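Local coordinates for protein aminopeptidase (PDB 5IB9) that probably acts as a zinc-dependent aminopeptidase of the M28 family that removes residues from the amino end of peptides and carries a protease-associated domain, at residues P212-N215 against K216-N220. Numbering follows the deposited sequence.
Sequences PDAN and KKNTN
Asn218 turns its side-chain amide back onto the chain that precedes it, where OD1 accepts the backbone N-H of Ala214 at 2.8 Å, with an N-H...O angle of 141° and the donor tilted somewhat out of the amide plane. CG stands anti to the residue's own carbonyl carbon (chi1 -77°), which swings the amide inward over the bend. The same oxygen is flanked by one methylene and one methyl group: Pro212 CB and Ala214 CB each lie 3.4 Å from Asn218 OD1. This is the compact part of the contact. Two backbone bonds tighten it, Lys217 N to Ala214 O at 3.1 Å and Asn218 N to Asn215 O at 3.0 Å, and Lys217 CB packs beside the methyl of Ala214.

The other side is loose and wet. One water accepts from Asn215 N at 2.9 Å and, more weakly, from Asn218 ND2; a second joins Asn215 ND2 to Lys216 N. The side chains of Asn215 and Lys216 lie side by side, pointing the same way, on the exposed face of the turn, without a direct hydrogen bond between them. Asp213 faces away, held by Thr260 and a salt bridge to Lys259, while the hydroxyl of Thr219 bonds to Asp261.

With Asn215 at positive phi (56°), Ala214 to Lys217 form a type II' beta turn that runs straight into a second, type I turn from Asn215 to Asn218. This double turn, with a short 3-10 segment at Lys216-Lys217, is a tight chain reversal in a surface loop; it joins the end of the long strand 187-210 to strand 222-228, within the M28 family region and away from the zinc sites and the inhibitor pocket.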
ATOM      1  N   PRO A 212      24.170 -15.349   5.296  1.00 16.49           N
ATOM      2  CA  PRO A 212      25.460 -15.834   4.852  1.00 16.93           C
ATOM      3  C   PRO A 212      26.224 -16.428   6.009  1.00 17.76           C
ATOM      4  O   PRO A 212      26.092 -15.982   7.089  1.00 18.02           O
ATOM      5  CB  PRO A 212      26.150 -14.587   4.302  1.00 18.67           C
ATOM      6  CG  PRO A 212      25.432 -13.487   4.763  1.00 20.71           C
ATOM      7  CD  PRO A 212      24.100 -13.895   5.192  1.00 18.13           C
ATOM      8  N   ASP A 213      26.935 -17.494   5.727  1.00 16.87           N
ATOM      9  CA  ASP A 213      27.659 -18.254   6.743  1.00 18.49           C
ATOM     10  C   ASP A 213      29.121 -18.532   6.397  1.00 20.80           C
ATOM     11  O   ASP A 213      29.667 -19.447   6.886  1.00 20.99           O
ATOM     12  CB  ASP A 213      26.902 -19.499   7.106  1.00 18.83           C
ATOM     13  CG  ASP A 213      26.738 -20.434   5.956  1.00 19.10           C
ATOM     14  OD1 ASP A 213      26.981 -20.074   4.844  1.00 20.04           O
ATOM     15  OD2 ASP A 213      26.380 -21.534   6.233  1.00 29.18           O
ATOM     16  N   ALA A 214      29.713 -17.696   5.577  1.00 21.99           N
ATOM     17  CA  ALA A 214      31.093 -17.861   5.115  1.00 24.07           C
ATOM     18  C   ALA A 214      32.144 -17.027   5.887  1.00 27.67           C
ATOM     19  O   ALA A 214      33.196 -16.753   5.393  1.00 29.93           O
ATOM     20  CB  ALA A 214      31.194 -17.611   3.621  1.00 21.71           C
ATOM     21  N   ASN A 215      31.780 -16.533   7.042  1.00 30.73           N
ATOM     22  CA  ASN A 215      32.740 -15.797   7.881  1.00 34.27           C
ATOM     23  C   ASN A 215      33.373 -14.612   7.155  1.00 34.99           C
ATOM     24  O   ASN A 215      32.705 -13.682   6.819  1.00 34.15           O
ATOM     25  CB  ASN A 215      33.736 -16.779   8.533  1.00 35.72           C
ATOM     26  CG  ASN A 215      34.500 -16.179   9.689  1.00 42.26           C
ATOM     27  OD1 ASN A 215      33.955 -15.541  10.576  1.00 47.31           O
ATOM     28  ND2 ASN A 215      35.799 -16.427   9.688  1.00 49.10           N
ATOM     29  N   LYS A 216      34.685 -14.599   7.031  1.00 35.57           N
ATOM     30  CA  LYS A 216      35.386 -13.437   6.501  1.00 35.38           C
ATOM     31  C   LYS A 216      35.079 -13.141   5.052  1.00 33.52           C
ATOM     32  O   LYS A 216      35.282 -12.065   4.581  1.00 33.30           O
ATOM     33  CB  LYS A 216      36.886 -13.501   6.756  1.00 36.90           C
ATOM     34  CG  LYS A 216      37.221 -13.151   8.192  1.00 39.94           C
ATOM     35  CD  LYS A 216      38.701 -13.239   8.523  1.00 47.82           C
ATOM     36  CE  LYS A 216      38.995 -12.489   9.817  1.00 51.03           C
ATOM     37  NZ  LYS A 216      40.213 -12.966  10.543  1.00 53.02           N
ATOM     38  N   LYS A 217      34.632 -14.148   4.359  1.00 30.24           N
ATOM     39  CA  LYS A 217      34.241 -13.976   2.988  1.00 29.61           C
ATOM     40  C   LYS A 217      32.847 -13.403   2.814  1.00 25.19           C
ATOM     41  O   LYS A 217      32.496 -13.086   1.734  1.00 25.45           O
ATOM     42  CB  LYS A 217      34.311 -15.289   2.235  1.00 29.79           C
ATOM     43  CG  LYS A 217      35.682 -15.777   2.018  1.00 34.49           C
ATOM     44  CD  LYS A 217      35.680 -16.791   0.963  1.00 41.29           C
ATOM     45  CE  LYS A 217      37.082 -17.029   0.473  1.00 45.32           C
ATOM     46  NZ  LYS A 217      37.851 -17.524   1.633  1.00 46.87           N
ATOM     47  N   ASN A 218      32.082 -13.252   3.873  1.00 23.27           N
ATOM     48  CA  ASN A 218      30.718 -12.763   3.705  1.00 18.99           C
ATOM     49  C   ASN A 218      30.637 -11.390   3.058  1.00 20.90           C
ATOM     50  O   ASN A 218      31.421 -10.537   3.348  1.00 21.73           O
ATOM     51  CB  ASN A 218      29.999 -12.727   5.048  1.00 19.62           C
ATOM     52  CG  ASN A 218      29.549 -14.077   5.519  1.00 21.28           C
ATOM     53  OD1 ASN A 218      29.446 -14.997   4.784  1.00 20.14           O
ATOM     54  ND2 ASN A 218      29.192 -14.145   6.758  1.00 24.76           N
ATOM     55  N   THR A 219      29.672 -11.219   2.154  1.00 16.76           N
ATOM     56  CA  THR A 219      29.415  -9.988   1.482  1.00 16.55           C
ATOM     57  C   THR A 219      28.115  -9.471   2.152  1.00 15.78           C
ATOM     58  O   THR A 219      27.460 -10.182   2.965  1.00 18.35           O
ATOM     59  CB  THR A 219      29.165 -10.152  -0.039  1.00 18.68           C
ATOM     60  OG1 THR A 219      27.855 -10.670  -0.206  1.00 16.86           O
ATOM     61  CG2 THR A 219      30.165 -11.062  -0.745  1.00 17.85           C
ATOM     62  N   ASN A 220      27.797  -8.257   1.738  1.00 17.12           N
ATOM     63  CA  ASN A 220      26.549  -7.532   2.028  1.00 19.60           C
ATOM     64  C   ASN A 220      25.487  -7.751   1.011  1.00 17.61           C
ATOM     65  O   ASN A 220      24.389  -7.228   1.217  1.00 16.75           O
ATOM     66  CB  ASN A 220      26.829  -5.973   2.021  1.00 24.48           C
ATOM     67  CG  ASN A 220      27.642  -5.541   3.210  1.00 34.20           C
ATOM     68  OD1 ASN A 220      28.528  -4.650   3.099  1.00 44.29           O
ATOM     69  ND2 ASN A 220      27.395  -6.193   4.365  1.00 43.83           N
TER
HETATM   70  O   HOH W   1      29.560 -16.338   8.961  1.00 24.15           O
HETATM   71  O   HOH W   2      36.611 -16.815   7.208  1.00 40.11           O